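PDB 3TRC: phosphoenolpyruvate-protein phosphotransferase from Coxiella burnetii, which probably transfers phosphate from phosphoenolpyruvate to a histidine of a partner protein, this chain being its GAF domain. Local coordinates for residues A[4-9]-A[141-146]; A[14-19]-A[31-36]; A[81-84]-A[89-92]. All blocks are in the same frame, centred on the assembly; numbering follows the deposited sequence.

Contact 1 (A[4-9]-A[141-146]); sequences MNMLKI and AEEEEA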
# COMPACT_ATOMS: atom_id res chain seq x y z
N MSE A 4 14.67 4.02 1.75
CA MSE A 4 14.10 5.09 0.94
C MSE A 4 13.70 4.57 -0.45
O MSE A 4 12.64 4.92 -0.96
CB MSE A 4 15.06 6.28 0.82
CG MSE A 4 14.51 7.43 0.01
SE MSE A 4 13.10 8.45 0.93
CE MSE A 4 14.23 9.49 2.13
N ASN A 5 14.55 3.74 -1.05
CA ASN A 5 14.20 3.11 -2.32
C ASN A 5 12.94 2.27 -2.20
O ASN A 5 12.02 2.39 -3.01
CB ASN A 5 15.34 2.23 -2.83
CG ASN A 5 16.47 3.03 -3.42
OD1 ASN A 5 17.55 3.10 -2.85
ND2 ASN A 5 16.22 3.64 -4.57
N MSE A 6 12.90 1.40 -1.20
CA MSE A 6 11.74 0.55 -0.97
C MSE A 6 10.47 1.39 -0.96
O MSE A 6 9.45 1.02 -1.54
CB MSE A 6 11.88 -0.20 0.36
CG MSE A 6 13.05 -1.14 0.41
SE MSE A 6 12.87 -2.52 -0.95
CE MSE A 6 14.24 -1.95 -2.17
N LEU A 7 10.53 2.52 -0.27
CA LEU A 7 9.38 3.39 -0.14
C LEU A 7 8.88 3.88 -1.50
O LEU A 7 7.68 3.88 -1.77
CB LEU A 7 9.77 4.57 0.74
CG LEU A 7 8.69 5.38 1.43
CD1 LEU A 7 7.67 4.48 2.13
CD2 LEU A 7 9.37 6.31 2.41
N LYS A 8 9.79 4.29 -2.37
CA LYS A 8 9.42 4.79 -3.68
C LYS A 8 9.01 3.66 -4.63
O LYS A 8 8.18 3.85 -5.52
CB LYS A 8 10.55 5.61 -4.28
CG LYS A 8 10.89 6.84 -3.48
CD LYS A 8 12.01 7.61 -4.14
CE LYS A 8 12.36 8.86 -3.35
NZ LYS A 8 13.72 9.34 -3.71
N ILE A 9 9.61 2.49 -4.45
CA ILE A 9 9.21 1.32 -5.23
C ILE A 9 7.78 0.96 -4.87
O ILE A 9 6.97 0.67 -5.75
CB ILE A 9 10.12 0.11 -4.94
CG1 ILE A 9 11.53 0.40 -5.45
CG2 ILE A 9 9.55 -1.16 -5.59
CD1 ILE A 9 12.58 -0.52 -4.88
N ALA A 141 17.18 -8.25 3.65
CA ALA A 141 17.37 -7.24 4.67
C ALA A 141 16.04 -6.72 5.21
O ALA A 141 14.98 -6.95 4.62
CB ALA A 141 18.21 -6.09 4.13
N GLU A 142 16.10 -6.02 6.33
CA GLU A 142 14.90 -5.56 7.03
C GLU A 142 13.94 -4.77 6.15
O GLU A 142 12.73 -4.99 6.20
CB GLU A 142 15.29 -4.73 8.25
CG GLU A 142 14.12 -4.29 9.10
CD GLU A 142 14.56 -3.51 10.33
OE1 GLU A 142 15.71 -3.02 10.34
OE2 GLU A 142 13.77 -3.38 11.27
N GLU A 143 14.47 -3.84 5.36
CA GLU A 143 13.61 -3.02 4.50
C GLU A 143 13.00 -3.85 3.37
O GLU A 143 11.91 -3.55 2.89
CB GLU A 143 14.35 -1.80 3.94
CG GLU A 143 15.48 -2.13 2.95
CD GLU A 143 16.83 -2.39 3.63
OE1 GLU A 143 16.86 -2.76 4.82
OE2 GLU A 143 17.86 -2.23 2.95
N GLU A 144 13.71 -4.90 2.95
CA GLU A 144 13.20 -5.77 1.91
C GLU A 144 12.01 -6.55 2.44
O GLU A 144 11.00 -6.68 1.77
CB GLU A 144 14.28 -6.75 1.45
CG GLU A 144 15.51 -6.09 0.85
CD GLU A 144 16.43 -7.11 0.21
OE1 GLU A 144 16.16 -7.48 -0.95
OE2 GLU A 144 17.39 -7.57 0.88
N GLU A 145 12.15 -7.09 3.64
CA GLU A 145 11.06 -7.84 4.23
C GLU A 145 9.85 -6.94 4.49
O GLU A 145 8.73 -7.30 4.15
CB GLU A 145 11.50 -8.56 5.51
CG GLU A 145 10.40 -9.43 6.10
CD GLU A 145 10.85 -10.23 7.31
OE1 GLU A 145 12.04 -10.57 7.41
OE2 GLU A 145 9.99 -10.52 8.17
N ALA A 146 10.09 -5.76 5.06
CA ALA A 146 9.00 -4.82 5.34
C ALA A 146 8.27 -4.42 4.06
O ALA A 146 7.04 -4.34 4.02
CB ALA A 146 9.55 -3.58 6.06
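Met6, a selenomethionine, reaches from helix 3-19 to the first turn of helix 142-164. Its CG does most of the touching: it lies 3.6 Å from the backbone O of Glu143. The same Met6 CG is 3.7 Å from CG of Glu143, so the two side chains meet methylene against methylene. The selenium passes over the backbone of the next residue, with Met6 SE 4.3 Å from Glu144 CA. Met6 meets the backbone O and the CB and CG carbons of Glu143, and the carboxylate takes no part in the contact. A bend at chi2 (-87°) turns the carboxylate of Glu143 off the line of its CB-CG bond, and its OE2 accepts a hydrogen bond from the backbone N of Asn2. In the GAF domain these are the first and last helices of the chain, and the contact joins the N-terminal ends of both. Ala141 is the N-cap of helix 142-164. Its N donates to OE2 of Glu144 at 2.9 Å, nearly straight at 166°, with the donor well out of the carboxylate plane. This bond ties the Glu144 side chain back across the start of the helix. Leu38 and Phe147 also pack on Met6. On the dimer side, Leu7 of the second subunit packs on Met6 and Met4 of the second subunit packs on Glu143.

Contact 2 (A[14-19]-A[31-36]); sequences TQEVNA and VVRLCE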
# COMPACT_ATOMS: atom_id res chain seq x y z
N THR A 14 2.36 0.12 -6.02
CA THR A 14 1.01 0.25 -5.46
C THR A 14 0.15 0.90 -6.54
O THR A 14 -1.00 0.51 -6.76
CB THR A 14 1.01 1.10 -4.17
OG1 THR A 14 1.91 0.52 -3.22
CG2 THR A 14 -0.38 1.16 -3.56
N GLN A 15 0.73 1.89 -7.21
CA GLN A 15 0.12 2.57 -8.34
C GLN A 15 -0.24 1.58 -9.45
O GLN A 15 -1.37 1.54 -9.93
CB GLN A 15 1.08 3.61 -8.90
CG GLN A 15 0.52 4.43 -10.05
CD GLN A 15 -0.24 5.63 -9.56
OE1 GLN A 15 -1.41 5.54 -9.19
NE2 GLN A 15 0.42 6.79 -9.54
N GLU A 16 0.75 0.79 -9.86
CA GLU A 16 0.56 -0.16 -10.96
C GLU A 16 -0.45 -1.26 -10.63
O GLU A 16 -1.23 -1.66 -11.48
CB GLU A 16 1.90 -0.76 -11.39
CG GLU A 16 2.77 0.19 -12.22
CD GLU A 16 4.04 -0.48 -12.72
OE1 GLU A 16 4.55 -1.40 -12.05
OE2 GLU A 16 4.54 -0.09 -13.80
N VAL A 17 -0.44 -1.75 -9.39
CA VAL A 17 -1.39 -2.77 -8.97
C VAL A 17 -2.82 -2.25 -9.02
O VAL A 17 -3.72 -2.91 -9.55
CB VAL A 17 -1.09 -3.32 -7.56
CG1 VAL A 17 -2.23 -4.22 -7.08
CG2 VAL A 17 0.23 -4.07 -7.55
N ASN A 18 -3.04 -1.05 -8.49
CA ASN A 18 -4.39 -0.50 -8.49
C ASN A 18 -4.89 -0.15 -9.89
O ASN A 18 -6.09 -0.08 -10.13
CB ASN A 18 -4.50 0.69 -7.54
CG ASN A 18 -4.64 0.26 -6.09
OD1 ASN A 18 -4.92 -0.90 -5.81
ND2 ASN A 18 -4.46 1.20 -5.17
N ALA A 19 -3.96 0.06 -10.82
CA ALA A 19 -4.31 0.38 -12.21
C ALA A 19 -4.46 -0.86 -13.08
O ALA A 19 -4.95 -0.78 -14.21
CB ALA A 19 -3.28 1.33 -12.81
N VAL A 31 5.33 -9.98 -9.57
CA VAL A 31 6.49 -10.86 -9.57
C VAL A 31 7.64 -10.30 -10.43
O VAL A 31 8.81 -10.44 -10.09
CB VAL A 31 6.13 -12.32 -9.97
CG1 VAL A 31 5.09 -12.88 -9.02
CG2 VAL A 31 5.65 -12.40 -11.41
N VAL A 32 7.28 -9.64 -11.52
CA VAL A 32 8.28 -9.04 -12.39
C VAL A 32 8.93 -7.84 -11.71
O VAL A 32 10.16 -7.72 -11.68
CB VAL A 32 7.68 -8.60 -13.74
CG1 VAL A 32 8.68 -7.74 -14.51
CG2 VAL A 32 7.28 -9.81 -14.57
N ARG A 33 8.10 -6.97 -11.14
CA ARG A 33 8.58 -5.74 -10.52
C ARG A 33 9.47 -6.03 -9.32
O ARG A 33 10.50 -5.37 -9.14
CB ARG A 33 7.40 -4.85 -10.10
CG ARG A 33 6.66 -4.21 -11.26
CD ARG A 33 7.58 -3.35 -12.11
NE ARG A 33 6.84 -2.62 -13.14
CZ ARG A 33 7.33 -2.32 -14.33
NH1 ARG A 33 8.57 -2.68 -14.66
NH2 ARG A 33 6.59 -1.65 -15.21
N LEU A 34 9.07 -6.98 -8.49
CA LEU A 34 9.88 -7.35 -7.33
C LEU A 34 11.27 -7.77 -7.77
O LEU A 34 12.27 -7.31 -7.21
CB LEU A 34 9.22 -8.47 -6.52
CG LEU A 34 8.16 -8.02 -5.53
CD1 LEU A 34 7.70 -9.16 -4.63
CD2 LEU A 34 8.70 -6.90 -4.69
N CYS A 35 11.35 -8.64 -8.77
CA CYS A 35 12.65 -9.11 -9.24
C CYS A 35 13.50 -7.96 -9.78
O CYS A 35 14.70 -7.91 -9.54
CB CYS A 35 12.48 -10.20 -10.29
SG CYS A 35 12.01 -11.77 -9.55
N GLU A 36 12.87 -7.04 -10.50
CA GLU A 36 13.59 -5.91 -11.07
C GLU A 36 14.07 -4.95 -10.00
O GLU A 36 15.18 -4.41 -10.08
CB GLU A 36 12.70 -5.14 -12.04
CG GLU A 36 12.38 -5.87 -13.32
CD GLU A 36 11.35 -5.13 -14.15
OE1 GLU A 36 10.54 -4.37 -13.57
OE2 GLU A 36 11.34 -5.30 -15.39
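Glu16 and Arg33 meet edge to edge, the carboxylate and guanidinium planes 18° apart and so nearly coplanar. The grip is side-on and two-pronged. Arg33 NE donates to Glu16 OE1 at 2.8 Å, and Arg33 NH2 donates to Glu16 OE2 at 2.9 Å. Each carboxylate oxygen uses its syn lone pair. OE1 lies close to the guanidinium plane, while OE2 is tilted further from it. The pair of bonds fixes the rotation of both groups. The side chains themselves run at about a right angle. Glu16 is extended beyond CG, whereas Arg33 turns at chi2 (-59°), which lays its NE edge against the acid. This salt bridge spans helices 3-19 and 23-37, a helical hairpin at the N-terminal end of the chain. The backbones stay well apart, with CA of Glu16 9.8 Å from CA of Arg33. Glu36, one turn further along the helix of Arg33, completes a salt-bridge network. Arg33 NH1 donates to Glu36 OE1 at 2.8 Å, again to a syn lone pair and near the guanidinium plane. The arginine thus lies between two acids, whose nearby negative charge probably stabilises its positive charge. Gln12 adds a weak hydrogen bond to Glu16 OE2. Beside the bridge, Val17 packs on Ala26 and Val30 of helix 23-37, and Glu16 also touches Leu29.

Contact 3 (A[81-84]-A[89-92]); sequences GLVG and PINL. With NA (sodium ion), chain C.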
# COMPACT_ATOMS: atom_id res chain seq x y z
N GLY A 81 4.99 -24.60 2.60
CA GLY A 81 3.96 -25.04 3.53
C GLY A 81 4.18 -24.50 4.92
O GLY A 81 3.23 -24.11 5.61
N LEU A 82 5.43 -24.44 5.35
CA LEU A 82 5.73 -23.94 6.69
C LEU A 82 5.38 -22.46 6.82
O LEU A 82 4.83 -22.03 7.84
CB LEU A 82 7.19 -24.21 7.05
CG LEU A 82 7.61 -23.93 8.49
CD1 LEU A 82 6.73 -24.70 9.48
CD2 LEU A 82 9.08 -24.28 8.68
N VAL A 83 5.67 -21.67 5.78
CA VAL A 83 5.26 -20.27 5.77
C VAL A 83 3.74 -20.16 5.95
O VAL A 83 3.25 -19.36 6.74
CB VAL A 83 5.63 -19.57 4.45
CG1 VAL A 83 5.07 -18.16 4.42
CG2 VAL A 83 7.14 -19.59 4.22
N GLY A 84 3.00 -20.99 5.22
CA GLY A 84 1.55 -20.94 5.30
C GLY A 84 0.98 -21.29 6.67
O GLY A 84 -0.00 -20.71 7.11
N PRO A 89 6.49 -14.56 8.12
CA PRO A 89 7.54 -14.69 7.12
C PRO A 89 8.65 -15.66 7.54
O PRO A 89 8.97 -15.77 8.73
CB PRO A 89 8.10 -13.27 7.00
CG PRO A 89 7.00 -12.38 7.49
CD PRO A 89 6.32 -13.17 8.57
N ILE A 90 9.21 -16.35 6.56
CA ILE A 90 10.43 -17.12 6.76
C ILE A 90 11.50 -16.52 5.85
O ILE A 90 11.33 -16.44 4.63
CB ILE A 90 10.24 -18.62 6.46
CG1 ILE A 90 9.15 -19.21 7.38
CG2 ILE A 90 11.55 -19.37 6.65
CD1 ILE A 90 8.94 -20.71 7.20
N ASN A 91 12.59 -16.07 6.46
CA ASN A 91 13.65 -15.33 5.78
C ASN A 91 14.97 -16.06 6.03
O ASN A 91 15.47 -16.07 7.16
CB ASN A 91 13.69 -13.92 6.36
CG ASN A 91 14.59 -12.97 5.59
OD1 ASN A 91 15.47 -13.39 4.84
ND2 ASN A 91 14.38 -11.67 5.79
N LEU A 92 15.52 -16.67 4.99
CA LEU A 92 16.70 -17.52 5.14
C LEU A 92 17.80 -17.15 4.14
O LEU A 92 17.51 -16.68 3.04
CB LEU A 92 16.32 -18.98 4.93
CG LEU A 92 15.16 -19.49 5.78
CD1 LEU A 92 14.65 -20.84 5.27
CD2 LEU A 92 15.56 -19.57 7.24
NA NA C . 0.59 -24.78 4.64
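The short helix 78-86 and the edge strand 90-92 of the GAF-domain sheet meet here through a small apolar cluster. Ile90 carries it from the strand. Its CD1 methyl sits between two side chains of the helix, with Ile90 CD1 3.7 Å from Leu82 CG. The same Ile90 CD1 is 3.7 Å from Val83 CG2. Further back, Ile90 CG1 lies 3.8 Å from Val83 CG2, so the valine methyl touches both end carbons of the isoleucine, the two side chains crossing at a slant. Ile90 has an extended chi2 (-177°), which carries CD1 out to the helix. Leu82 and Ile90 run at about a right angle, and Leu82 touches with CB, CG and CD2. The helix also contributes to a metal site: Gly81 O binds a sodium ion at 2.9 Å. Tyr55 and Glu85 bind the same ion, and Gly76 also belongs to the site. The Gly84 backbone passes close to the ion. Around the cluster, Leu79 of the same helix packs on Ile90, and Pro119 of strand 114-122 packs on Val83. Strand 90-92 pairs antiparallel with strand 114-122, through backbone hydrogen bonds of Ile90 with Gly117 and of Leu92 with Phe115.

Starting at the N terminus, helix 3-19 takes part first in contact 1 and then in contact 2. Contact 2 closes a short loop, bringing helix 23-37 back beside helix 3-19. Contact 3 closes another short loop further on, between helix 78-86 and strand 90-92. Contact 1 closes last, when helix 142-164 returns to the start of the chain. Both shorter loops nest inside it and follow one another in series. Contacts 2 and 3 lie on opposite sides of the chain's centre, their centres about 22 Å apart. Contacts 1 and 3 touch through Glu145 and Asn91, which links the C-terminal helix to the edge strand. Contacts 1 and 2 also touch the second subunit.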